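Side-chain contacts in iron transport multicopper oxidase FET3 (Saccharomyces cerevisiae, PDB 1ZPU), which oxidises ferrous iron to ferric iron with dioxygen, using four copper ions, for high-affinity iron uptake, and also oxidises cuprous copper: residues Thr259-Asp262 against Asp267-Leu270; Gln168-Asn173 against Gly197-Tyr202; Gln111-Met116 against Ser138-Tyr143; Thr225-Ile230 against Asn288-Ile293. All coordinates share one frame; numbering follows the deposited sequence.

Interaction 1 (Thr259-Asp262 against Asp267-Leu270); sequences TMLD and DLQL. With MAN (alpha-D-mannopyranose), chain H; MAN (alpha-D-mannopyranose), chain B.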
# COMPACT_ATOMS: atom_id res chain seq x y z
N THR A 259 -12.68 4.58 -14.32
CA THR A 259 -13.52 3.48 -13.85
C THR A 259 -13.76 3.55 -12.33
O THR A 259 -14.86 3.27 -11.85
CB THR A 259 -12.81 2.18 -14.25
OG1 THR A 259 -13.30 1.81 -15.53
CG2 THR A 259 -12.97 1.03 -13.22
N MET A 260 -12.73 3.95 -11.60
CA MET A 260 -12.77 3.94 -10.15
C MET A 260 -13.49 5.16 -9.61
O MET A 260 -13.85 5.19 -8.43
CB MET A 260 -11.35 3.85 -9.59
CG MET A 260 -10.61 2.65 -10.15
SD MET A 260 -8.92 2.46 -9.62
CE MET A 260 -9.08 2.02 -7.89
N LEU A 261 -13.70 6.15 -10.48
CA LEU A 261 -14.33 7.40 -10.10
C LEU A 261 -15.84 7.26 -10.11
O LEU A 261 -16.39 6.70 -11.05
CB LEU A 261 -13.89 8.52 -11.04
CG LEU A 261 -12.41 8.94 -11.02
CD1 LEU A 261 -12.20 10.13 -11.95
CD2 LEU A 261 -11.92 9.29 -9.61
N ASP A 262 -16.50 7.77 -9.08
CA ASP A 262 -17.95 7.65 -9.00
C ASP A 262 -18.59 8.38 -10.18
O ASP A 262 -19.42 7.81 -10.87
CB ASP A 262 -18.47 8.21 -7.69
CG ASP A 262 -19.98 8.11 -7.58
OD1 ASP A 262 -20.66 9.17 -7.54
OD2 ASP A 262 -20.49 6.95 -7.58
N ASP A 267 -14.55 19.03 -16.01
CA ASP A 267 -13.34 19.83 -16.15
C ASP A 267 -12.08 19.10 -15.70
O ASP A 267 -10.96 19.60 -15.90
CB ASP A 267 -13.44 21.16 -15.42
CG ASP A 267 -13.46 21.00 -13.91
OD1 ASP A 267 -12.84 21.84 -13.23
OD2 ASP A 267 -14.10 20.04 -13.40
N LEU A 268 -12.26 17.92 -15.11
CA LEU A 268 -11.12 17.12 -14.62
C LEU A 268 -10.24 16.64 -15.76
O LEU A 268 -10.68 15.88 -16.62
CB LEU A 268 -11.59 15.91 -13.80
CG LEU A 268 -10.51 14.90 -13.38
CD1 LEU A 268 -9.40 15.56 -12.59
CD2 LEU A 268 -11.13 13.77 -12.57
N GLN A 269 -8.98 17.07 -15.72
CA GLN A 269 -7.97 16.58 -16.66
C GLN A 269 -7.70 15.12 -16.37
O GLN A 269 -7.00 14.79 -15.41
CB GLN A 269 -6.69 17.42 -16.58
CG GLN A 269 -6.85 18.82 -17.14
CD GLN A 269 -7.24 18.83 -18.63
OE1 GLN A 269 -6.55 18.25 -19.48
NE2 GLN A 269 -8.37 19.47 -18.94
N LEU A 270 -8.27 14.24 -17.18
CA LEU A 270 -8.13 12.81 -16.95
C LEU A 270 -6.73 12.33 -17.30
O LEU A 270 -6.22 11.38 -16.68
CB LEU A 270 -9.16 12.03 -17.76
CG LEU A 270 -10.62 12.08 -17.32
CD1 LEU A 270 -11.44 11.15 -18.21
CD2 LEU A 270 -10.78 11.75 -15.83
C1 MAN H . -8.39 22.74 -13.79
C2 MAN H . -7.78 21.41 -14.22
C3 MAN H . -8.55 20.23 -13.63
C4 MAN H . -8.75 20.42 -12.14
C5 MAN H . -9.43 21.75 -11.86
C6 MAN H . -9.55 21.95 -10.36
O2 MAN H . -6.47 21.34 -13.74
O3 MAN H . -7.83 19.03 -13.84
O4 MAN H . -9.53 19.38 -11.62
O5 MAN H . -8.62 22.78 -12.39
O6 MAN H . -10.04 23.25 -10.15
C1 MAN B . -11.07 26.42 -13.79
C2 MAN B . -10.78 24.94 -13.58
C3 MAN B . -9.75 24.44 -14.58
C4 MAN B . -10.14 24.82 -16.00
C5 MAN B . -10.45 26.31 -16.12
C6 MAN B . -10.93 26.69 -17.51
O2 MAN B . -11.98 24.24 -13.78
O3 MAN B . -9.58 23.04 -14.52
O4 MAN B . -9.03 24.51 -16.82
O5 MAN B . -11.41 26.69 -15.15
O6 MAN B . -11.71 25.66 -18.08

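Interaction 2 (Gln168-Asn173 against Gly197-Tyr202); sequences QNLIVN and GFVSQY. With NAG (2-acetamido-2-deoxy-beta-D-glucopyranose), chain G; MAN (alpha-D-mannopyranose), chain H.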
# COMPACT_ATOMS: atom_id res chain seq x y z
N GLN A 168 -8.52 16.15 -7.80
CA GLN A 168 -8.56 17.28 -8.71
C GLN A 168 -7.58 17.19 -9.85
O GLN A 168 -7.80 17.80 -10.89
CB GLN A 168 -8.40 18.59 -7.94
CG GLN A 168 -9.71 19.11 -7.34
CD GLN A 168 -10.32 18.14 -6.34
OE1 GLN A 168 -9.90 18.06 -5.19
NE2 GLN A 168 -11.31 17.38 -6.79
N ASN A 169 -6.51 16.42 -9.66
CA ASN A 169 -5.46 16.26 -10.66
C ASN A 169 -4.55 15.08 -10.38
O ASN A 169 -4.42 14.63 -9.25
CB ASN A 169 -4.58 17.51 -10.72
CG ASN A 169 -5.02 18.48 -11.79
OD1 ASN A 169 -5.20 18.12 -12.97
ND2 ASN A 169 -5.21 19.73 -11.38
N LEU A 170 -3.90 14.60 -11.44
CA LEU A 170 -2.76 13.69 -11.31
C LEU A 170 -1.46 14.48 -11.14
O LEU A 170 -1.26 15.51 -11.79
CB LEU A 170 -2.65 12.78 -12.54
CG LEU A 170 -3.78 11.74 -12.71
CD1 LEU A 170 -3.54 10.83 -13.90
CD2 LEU A 170 -3.92 10.92 -11.44
N ILE A 171 -0.58 14.00 -10.27
CA ILE A 171 0.72 14.61 -10.08
C ILE A 171 1.87 13.60 -10.21
O ILE A 171 1.66 12.39 -10.08
CB ILE A 171 0.77 15.37 -8.75
CG1 ILE A 171 0.39 14.44 -7.59
CG2 ILE A 171 -0.15 16.56 -8.81
CD1 ILE A 171 0.75 14.99 -6.26
N VAL A 172 3.06 14.11 -10.54
CA VAL A 172 4.32 13.34 -10.55
C VAL A 172 5.35 14.11 -9.76
O VAL A 172 5.47 15.33 -9.93
CB VAL A 172 4.95 13.12 -11.98
CG1 VAL A 172 4.88 11.70 -12.37
CG2 VAL A 172 4.36 14.02 -13.06
N ASN A 173 6.11 13.40 -8.92
CA ASN A 173 7.13 14.05 -8.05
C ASN A 173 6.61 15.32 -7.43
O ASN A 173 7.33 16.29 -7.35
CB ASN A 173 8.40 14.36 -8.83
CG ASN A 173 9.34 13.20 -8.88
OD1 ASN A 173 8.93 12.04 -8.69
ND2 ASN A 173 10.62 13.50 -9.15
N GLY A 197 -3.36 7.67 -3.02
CA GLY A 197 -4.23 7.17 -1.97
C GLY A 197 -5.47 6.49 -2.52
O GLY A 197 -6.20 5.81 -1.80
N PHE A 198 -5.71 6.65 -3.81
CA PHE A 198 -6.97 6.19 -4.36
C PHE A 198 -6.78 5.55 -5.73
O PHE A 198 -6.85 4.34 -5.87
CB PHE A 198 -7.96 7.39 -4.43
CG PHE A 198 -9.30 7.08 -5.04
CD1 PHE A 198 -9.80 5.78 -5.09
CD2 PHE A 198 -10.10 8.11 -5.51
CE1 PHE A 198 -11.07 5.52 -5.63
CE2 PHE A 198 -11.37 7.85 -6.06
CZ PHE A 198 -11.85 6.56 -6.12
N VAL A 199 -6.49 6.37 -6.72
CA VAL A 199 -6.73 6.04 -8.11
C VAL A 199 -5.59 5.26 -8.82
O VAL A 199 -4.42 5.63 -8.74
CB VAL A 199 -7.09 7.37 -8.79
CG1 VAL A 199 -6.42 7.55 -10.13
CG2 VAL A 199 -8.58 7.53 -8.86
N SER A 200 -5.91 4.17 -9.49
CA SER A 200 -4.92 3.50 -10.37
C SER A 200 -4.53 4.39 -11.55
O SER A 200 -5.32 5.22 -12.01
CB SER A 200 -5.51 2.23 -10.97
OG SER A 200 -5.89 1.27 -10.00
N GLN A 201 -3.33 4.22 -12.08
CA GLN A 201 -2.94 5.04 -13.22
C GLN A 201 -2.38 4.21 -14.34
O GLN A 201 -1.70 3.20 -14.11
CB GLN A 201 -1.89 6.05 -12.81
CG GLN A 201 -2.36 7.06 -11.78
CD GLN A 201 -1.40 8.21 -11.65
OE1 GLN A 201 -0.70 8.55 -12.61
NE2 GLN A 201 -1.33 8.79 -10.47
N TYR A 202 -2.65 4.62 -15.57
CA TYR A 202 -1.93 4.07 -16.70
C TYR A 202 -0.72 4.95 -16.92
O TYR A 202 -0.79 6.17 -16.75
CB TYR A 202 -2.76 4.05 -17.97
CG TYR A 202 -4.05 3.31 -17.86
CD1 TYR A 202 -5.20 3.97 -17.44
CD2 TYR A 202 -4.14 1.95 -18.21
CE1 TYR A 202 -6.41 3.31 -17.34
CE2 TYR A 202 -5.35 1.27 -18.13
CZ TYR A 202 -6.48 1.96 -17.69
OH TYR A 202 -7.71 1.34 -17.57
C1 NAG G . 11.59 12.44 -9.04
C2 NAG G . 12.79 12.85 -9.91
C3 NAG G . 13.94 11.87 -9.73
C4 NAG G . 14.28 11.60 -8.26
C5 NAG G . 13.01 11.28 -7.51
C6 NAG G . 13.35 11.28 -6.03
C7 NAG G . 12.65 13.98 -12.08
C8 NAG G . 12.47 13.85 -13.57
N2 NAG G . 12.40 12.92 -11.30
O3 NAG G . 15.07 12.42 -10.36
O4 NAG G . 15.09 10.45 -8.11
O5 NAG G . 12.05 12.28 -7.72
O6 NAG G . 12.25 10.88 -5.26
O7 NAG G . 13.02 15.06 -11.61
C1 MAN H . -8.39 22.74 -13.79
C2 MAN H . -7.78 21.41 -14.22
C3 MAN H . -8.55 20.23 -13.63
C4 MAN H . -8.75 20.42 -12.14
C5 MAN H . -9.43 21.75 -11.86
C6 MAN H . -9.55 21.95 -10.36
O2 MAN H . -6.47 21.34 -13.74
O3 MAN H . -7.83 19.03 -13.84
O4 MAN H . -9.53 19.38 -11.62
O5 MAN H . -8.62 22.78 -12.39
O6 MAN H . -10.04 23.25 -10.15

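Interaction 3 (Gln111-Met116 against Ser138-Tyr143); sequences QYEDGM and SLSEWY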
# COMPACT_ATOMS: atom_id res chain seq x y z
N GLN A 111 -3.94 10.79 6.36
CA GLN A 111 -2.65 11.45 6.48
C GLN A 111 -1.73 11.35 5.23
O GLN A 111 -1.34 12.38 4.70
CB GLN A 111 -1.98 10.91 7.73
CG GLN A 111 -1.02 11.83 8.41
CD GLN A 111 -1.20 11.81 9.92
OE1 GLN A 111 -0.37 11.28 10.65
NE2 GLN A 111 -2.31 12.38 10.38
N TYR A 112 -1.40 10.17 4.73
CA TYR A 112 -0.42 10.17 3.62
C TYR A 112 -0.84 10.88 2.33
O TYR A 112 0.01 11.44 1.64
CB TYR A 112 0.27 8.82 3.36
CG TYR A 112 -0.39 7.85 2.39
CD1 TYR A 112 -0.24 7.98 1.00
CD2 TYR A 112 -1.09 6.75 2.87
CE1 TYR A 112 -0.82 7.06 0.13
CE2 TYR A 112 -1.67 5.84 2.03
CZ TYR A 112 -1.53 5.98 0.66
OH TYR A 112 -2.14 5.03 -0.12
N GLU A 113 -2.13 10.87 1.99
CA GLU A 113 -2.62 11.72 0.90
C GLU A 113 -2.27 13.18 1.10
O GLU A 113 -2.08 13.89 0.14
CB GLU A 113 -4.13 11.60 0.67
CG GLU A 113 -4.51 10.53 -0.37
CD GLU A 113 -4.42 10.99 -1.82
OE1 GLU A 113 -3.43 11.63 -2.27
OE2 GLU A 113 -5.37 10.68 -2.55
N ASP A 114 -2.20 13.62 2.34
CA ASP A 114 -1.89 15.01 2.61
C ASP A 114 -0.38 15.28 2.64
O ASP A 114 0.06 16.31 3.15
CB ASP A 114 -2.59 15.48 3.88
CG ASP A 114 -4.12 15.64 3.70
OD1 ASP A 114 -4.60 15.72 2.53
OD2 ASP A 114 -4.85 15.68 4.72
N GLY A 115 0.41 14.34 2.10
CA GLY A 115 1.81 14.60 1.80
C GLY A 115 2.86 13.77 2.51
O GLY A 115 4.04 13.78 2.10
N MET A 116 2.46 13.05 3.56
CA MET A 116 3.42 12.31 4.41
C MET A 116 3.78 10.95 3.80
O MET A 116 3.25 9.90 4.20
CB MET A 116 2.88 12.16 5.83
CG MET A 116 3.83 11.57 6.81
SD MET A 116 3.15 11.72 8.50
CE MET A 116 4.18 10.57 9.38
N SER A 138 7.36 9.39 -8.76
CA SER A 138 6.28 9.11 -7.82
C SER A 138 4.98 9.63 -8.39
O SER A 138 4.69 10.83 -8.31
CB SER A 138 6.54 9.82 -6.49
OG SER A 138 7.74 9.38 -5.87
N LEU A 139 4.19 8.74 -8.97
CA LEU A 139 2.86 9.08 -9.46
C LEU A 139 1.87 9.13 -8.29
O LEU A 139 1.96 8.32 -7.35
CB LEU A 139 2.38 8.07 -10.50
CG LEU A 139 3.36 7.47 -11.51
CD1 LEU A 139 2.69 6.39 -12.37
CD2 LEU A 139 3.91 8.55 -12.39
N SER A 140 0.93 10.06 -8.37
CA SER A 140 -0.11 10.19 -7.35
C SER A 140 -1.29 10.98 -7.90
O SER A 140 -1.15 11.60 -8.93
CB SER A 140 0.45 10.89 -6.11
OG SER A 140 -0.56 11.04 -5.14
N GLU A 141 -2.43 10.94 -7.22
CA GLU A 141 -3.49 11.93 -7.48
C GLU A 141 -3.39 13.02 -6.42
O GLU A 141 -2.72 12.83 -5.40
CB GLU A 141 -4.89 11.31 -7.49
CG GLU A 141 -5.47 10.98 -6.10
CD GLU A 141 -4.82 9.75 -5.46
OE1 GLU A 141 -5.20 8.61 -5.86
OE2 GLU A 141 -3.94 9.95 -4.58
N TRP A 142 -4.04 14.16 -6.66
CA TRP A 142 -3.99 15.27 -5.72
C TRP A 142 -5.39 15.87 -5.44
O TRP A 142 -6.19 16.09 -6.36
CB TRP A 142 -3.01 16.32 -6.24
CG TRP A 142 -2.73 17.39 -5.26
CD1 TRP A 142 -3.06 18.70 -5.36
CD2 TRP A 142 -2.07 17.23 -4.02
NE1 TRP A 142 -2.64 19.39 -4.25
CE2 TRP A 142 -2.03 18.51 -3.40
CE3 TRP A 142 -1.51 16.14 -3.34
CZ2 TRP A 142 -1.46 18.73 -2.16
CZ3 TRP A 142 -0.93 16.37 -2.09
CH2 TRP A 142 -0.92 17.65 -1.53
N TYR A 143 -5.68 16.10 -4.16
CA TYR A 143 -6.94 16.72 -3.72
C TYR A 143 -6.67 18.15 -3.30
O TYR A 143 -5.57 18.47 -2.88
CB TYR A 143 -7.55 15.96 -2.53
CG TYR A 143 -8.18 14.63 -2.90
CD1 TYR A 143 -7.40 13.49 -3.03
CD2 TYR A 143 -9.54 14.51 -3.11
CE1 TYR A 143 -7.95 12.27 -3.37
CE2 TYR A 143 -10.11 13.28 -3.45
CZ TYR A 143 -9.30 12.17 -3.58
OH TYR A 143 -9.83 10.94 -3.90

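Interaction 4 (Thr225-Ile230 against Asn288-Ile293); sequences TDMLYI and NYVDSI. With NAG (2-acetamido-2-deoxy-beta-D-glucopyranose), chain L; NAG (2-acetamido-2-deoxy-beta-D-glucopyranose), chain C.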
# COMPACT_ATOMS: atom_id res chain seq x y z
N THR A 225 6.96 -3.79 -22.61
CA THR A 225 5.60 -3.26 -22.84
C THR A 225 5.63 -1.82 -23.33
O THR A 225 6.64 -1.11 -23.24
CB THR A 225 4.75 -3.15 -21.53
OG1 THR A 225 5.29 -3.97 -20.49
CG2 THR A 225 3.25 -3.50 -21.81
N ASP A 226 4.47 -1.37 -23.80
CA ASP A 226 4.27 0.02 -24.14
C ASP A 226 3.55 0.73 -23.02
O ASP A 226 3.60 1.95 -22.95
CB ASP A 226 3.43 0.12 -25.41
CG ASP A 226 4.11 -0.51 -26.60
OD1 ASP A 226 3.39 -0.99 -27.51
OD2 ASP A 226 5.37 -0.53 -26.63
N MET A 227 2.88 -0.02 -22.15
CA MET A 227 2.01 0.60 -21.15
C MET A 227 1.92 -0.19 -19.82
O MET A 227 1.87 -1.43 -19.81
CB MET A 227 0.62 0.80 -21.74
CG MET A 227 -0.27 1.72 -20.92
SD MET A 227 -1.89 2.02 -21.62
CE MET A 227 -1.46 2.75 -23.19
N LEU A 228 1.89 0.53 -18.70
CA LEU A 228 1.67 -0.12 -17.40
C LEU A 228 0.37 0.32 -16.77
O LEU A 228 -0.05 1.45 -16.94
CB LEU A 228 2.80 0.18 -16.42
CG LEU A 228 4.23 -0.18 -16.79
CD1 LEU A 228 5.21 0.46 -15.81
CD2 LEU A 228 4.43 -1.70 -16.84
N TYR A 229 -0.28 -0.60 -16.05
CA TYR A 229 -1.37 -0.24 -15.15
C TYR A 229 -0.83 -0.37 -13.72
O TYR A 229 -0.55 -1.47 -13.26
CB TYR A 229 -2.58 -1.15 -15.39
CG TYR A 229 -3.80 -0.85 -14.54
CD1 TYR A 229 -4.73 0.12 -14.92
CD2 TYR A 229 -4.02 -1.53 -13.34
CE1 TYR A 229 -5.85 0.41 -14.13
CE2 TYR A 229 -5.12 -1.25 -12.55
CZ TYR A 229 -6.04 -0.29 -12.95
OH TYR A 229 -7.12 -0.06 -12.13
N ILE A 230 -0.67 0.75 -13.02
CA ILE A 230 -0.10 0.75 -11.67
C ILE A 230 -1.15 1.19 -10.66
O ILE A 230 -1.62 2.35 -10.73
CB ILE A 230 1.09 1.74 -11.56
CG1 ILE A 230 2.00 1.61 -12.79
CG2 ILE A 230 1.85 1.52 -10.29
CD1 ILE A 230 3.24 2.47 -12.74
N ASN A 288 0.44 12.73 -25.83
CA ASN A 288 0.50 11.57 -26.69
C ASN A 288 -0.80 10.78 -26.62
O ASN A 288 -1.13 10.16 -25.60
CB ASN A 288 1.69 10.69 -26.33
CG ASN A 288 1.85 9.50 -27.28
OD1 ASN A 288 1.88 8.35 -26.85
ND2 ASN A 288 1.95 9.79 -28.58
N TYR A 289 -1.56 10.82 -27.71
CA TYR A 289 -2.81 10.10 -27.82
C TYR A 289 -2.55 8.63 -28.02
O TYR A 289 -1.70 8.24 -28.80
CB TYR A 289 -3.64 10.65 -28.97
CG TYR A 289 -4.19 11.99 -28.62
CD1 TYR A 289 -3.99 13.10 -29.43
CD2 TYR A 289 -4.88 12.16 -27.43
CE1 TYR A 289 -4.51 14.35 -29.07
CE2 TYR A 289 -5.39 13.38 -27.06
CZ TYR A 289 -5.20 14.47 -27.86
OH TYR A 289 -5.73 15.67 -27.43
N VAL A 290 -3.27 7.81 -27.28
CA VAL A 290 -3.06 6.39 -27.36
C VAL A 290 -4.36 5.75 -27.86
O VAL A 290 -5.46 6.22 -27.56
CB VAL A 290 -2.56 5.84 -26.00
CG1 VAL A 290 -3.63 5.03 -25.30
CG2 VAL A 290 -1.30 5.05 -26.19
N ASP A 291 -4.21 4.69 -28.66
CA ASP A 291 -5.33 4.08 -29.35
C ASP A 291 -6.17 3.17 -28.45
O ASP A 291 -7.36 2.98 -28.70
CB ASP A 291 -4.83 3.30 -30.55
CG ASP A 291 -5.93 2.62 -31.29
OD1 ASP A 291 -6.59 3.28 -32.14
OD2 ASP A 291 -6.16 1.41 -31.02
N SER A 292 -5.56 2.62 -27.40
CA SER A 292 -6.24 1.74 -26.46
C SER A 292 -5.57 1.71 -25.09
O SER A 292 -4.33 1.75 -24.98
CB SER A 292 -6.32 0.33 -27.03
OG SER A 292 -6.73 -0.59 -26.04
N ILE A 293 -6.38 1.62 -24.04
CA ILE A 293 -5.85 1.48 -22.68
C ILE A 293 -6.13 0.07 -22.18
O ILE A 293 -6.21 -0.18 -20.98
CB ILE A 293 -6.41 2.56 -21.73
CG1 ILE A 293 -7.94 2.54 -21.71
CG2 ILE A 293 -5.90 3.93 -22.14
CD1 ILE A 293 -8.56 3.18 -20.49
C1 NAG L . -6.87 11.22 -22.79
C2 NAG L . -7.57 12.07 -23.85
C3 NAG L . -8.45 11.28 -24.81
C4 NAG L . -7.66 10.18 -25.50
C5 NAG L . -7.09 9.34 -24.37
C6 NAG L . -6.24 8.20 -24.92
C7 NAG L . -8.33 14.38 -23.61
C8 NAG L . -7.11 14.91 -24.29
N2 NAG L . -8.35 13.10 -23.20
O3 NAG L . -8.95 12.10 -25.84
O4 NAG L . -8.56 9.49 -26.35
O5 NAG L . -6.28 10.12 -23.47
O6 NAG L . -5.07 8.73 -25.49
O7 NAG L . -9.29 15.14 -23.45
C1 NAG C . -8.10 9.23 -27.71
C2 NAG C . -8.65 7.86 -28.15
C3 NAG C . -8.34 7.49 -29.61
C4 NAG C . -8.57 8.62 -30.60
C5 NAG C . -8.05 9.95 -30.01
C6 NAG C . -8.44 11.13 -30.90
C7 NAG C . -8.99 6.08 -26.53
C8 NAG C . -8.41 4.89 -25.82
N2 NAG C . -8.17 6.81 -27.27
O3 NAG C . -9.09 6.35 -29.98
O4 NAG C . -7.90 8.31 -31.82
O5 NAG C . -8.50 10.19 -28.67
O6 NAG C . -8.76 12.25 -30.09
O7 NAG C . -10.19 6.34 -26.41

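Interaction 1 (Thr259-Asp262 against Asp267-Leu270)
L261 and L270 carry the closest pair of CA atoms across this contact, and L261 CA to L270 CA still measures 10.7 Å, a spacing too wide for backbone pairing between 259-262, a 3-10 turn running out into loop, and the irregular 267-270. Leucine side chains span that gap. L261 and L268 reach for each other tip to tip, the methyl L261 CD1 meeting L268 CD2 at 3.8 Å. The first torsion of L268 carries its CG toward L261, anti to the backbone N (chi1 173°) and beside the carbonyl carbon. Its two methyls have different partners: CD2 turns to L261, and L268 CD1 lies 3.9 Å from O4 of the chain H mannose. L270 adds a looser touch, its CD2 lying 4.4 Å from L261 CD1. The area buried between the segments is small, 67 Å², as expected of three methyls meeting in an otherwise separated pair of loops.

The polar contacts of 267-270 are with glycan. Q269 N donates to O3 of the chain H mannose at 2.9 Å, nearly straight at 168°, while O2 of the chain B mannose donates to D267 OD1 at 2.6 Å. Residues 267-270 therefore meet glycan on one side and L261 on the other.

Both segments belong to the connection between strands 250-256 and 271-277, antiparallel neighbours in a sheet of the second plastocyanin-like domain. F256, at the end of strand 250-256, touches both L261 and L268 and pairs by backbone with L270, while M260 rests on the loop residues S200 and I465.

Interaction 2 (Gln168-Asn173 against Gly197-Tyr202)
L170 and Q201 each hold CG anti to the carbonyl carbon and beside the backbone N (chi1 -68° and -63°), and Q201 then runs extended beyond CG, which brings its amide level with the leucine's methyls. The two side chains slide past each other in opposite directions. L170 CD2 lies 3.5 Å from Q201 NE2, while L170 CD1 is 3.9 Å from Q201 OE1, so both methyls lie along the amide. The contact is van der Waals, methyl against amide; Q201 OE1 is satisfied separately, by a hydrogen bond from Q254 NE2. V199 CG1 approaches L170 CD2 more loosely, at 4.4 Å.

Sugar meets both ends of 168-173. N173 ND2 is covalently joined to C1 of the chain G N-acetylglucosamine at 1.4 Å, and N173 OD1 is hydrogen-bonded to the backbone of S138. At the other end N169 ND2 donates to O2 of the chain H mannose at 3.1 Å with an angle of 160°, and N169 OD1 lies 2.9 Å from O3 of that sugar. Shortening N169 to alanine would remove the amide, and mannose O2 would probably lose its donor, the sugar then leaning on its bonds to Q168 O and Q269 N. Q168 and N169 both face W142 across the strand pair, forming a classic beta bulge.

Strand 169-172 is an edge strand of a six-stranded sheet, next to 133-142, whereas Q201 starts strand 201-205 of the five-stranded sheet. The contact thus lies between the two sheets of a cupredoxin-type sandwich, where L170 also touches Q254 and F256 of strand 250-256, and Q201 touches L139 of strand 133-142.

Interaction 3 (Gln111-Met116 against Ser138-Tyr143)
E113 and E141 cross at about a right angle, their carboxylate planes turned 61° apart, with E113 OE2 2.6 Å from E141 OE2. The torsions of E141 account for its position: CG sits between the backbone N and the carbonyl carbon (chi1 76°), and a bend at chi2 brings the carboxylate round to meet E113, whose chain is bent at chi2 as well. E141 is gripped by main-chain N-H groups, OE2 by G197 and OE1 by F198 and V199, a setting likely to stabilise negative charge there.

Y143 presents its ring edge to the same glutamate, E113 OE2 lying near the ring plane and 3.1 Å from Y143 CE1. Its own hydroxyl is hydrogen-bonded to P165 O and W467 NE1, which fixes the far end of the ring. On the backbone side, E113 O comes obliquely to the indole of W142, 3.5 Å from CZ3.

The segments come from different domains of the multicopper oxidase, 111-116 from the first plastocyanin-like domain and 138-143 from the second, so these side chains join two cupredoxin-type units. E113 rides on a 3-10 turn, evidenced by D114 N to Q111 O at 2.8 Å and G115 N to Y112 O at 3.0 Å, while E141 and W142 lie on strand 133-142.

Within that strand S140 OG donates to E141 O at 2.8 Å, tilted 20° from the carbonyl plane, a bond that ties the serine side chain to the backbone of the glutamate's own residue. V147 of helix 147-154 touches the E113 side chain.

Interaction 4 (Thr225-Ile230 against Asn288-Ile293)
The loop after strand 271-277 packs V290, S292 and I293 against M227, beside 228-230, an edge strand of a five-stranded sheet. M227 does the reaching: its CG is anti to the backbone N (chi1 -166°), and a bend at chi3 turns the terminal methyl to the loop. M227 and V290 then meet tip to tip, CE lying 3.8 Å from V290 CG2, and the same methyl sits 3.5 Å from S292 O. The sulfur lies over the loop backbone, M227 SD being 4.1 Å from I293 CA.

In the sandwich of the second plastocyanin-like domain this loop runs along strand 201-205, which is hydrogen-bonded to 228-230; M227 touches Y202 and W204, V290 touches W204 and I293 touches Y202. With an alanine at M227 the methyls of V290 and the carbonyl of S292 would probably lose the thioether methyl packed against them, and a gap would be likely to open between loop and sheet.

The other side of V290 meets glycan. V290 N donates to O6 of the chain L N-acetylglucosamine at 2.7 Å, almost straight at 174°, and N2 of the chain C N-acetylglucosamine donates to V290 O at 2.8 Å with an angle of 166°. Y289 turns its ring edge to the acetyl methyl of the chain L sugar, Y289 OH being 3.5 Å from C8 and that carbon lying in the ring plane.

How the interactions relate
Following the chain from the N terminus, interaction 3 closes first, joining the loop before strand 117-123 of the first domain to strand 133-142 of the second. Interaction 2 opens and closes next, bridging the two sheets. Interaction 4 then starts at 225-230 and ends at 288-293, with interaction 1 nested inside its loop; none of the four cross. Interactions 2 and 3 share a sheet through strands 169-172 and 133-142, their centres about 8 Å apart. Interactions 2 and 4 share the other sheet through strands 201-205 and 228-230. Interaction 1 meets interaction 4 where M260 packs on Y229, and interaction 2 where L261 packs on V199; the chain H mannose touches both 1 and 2.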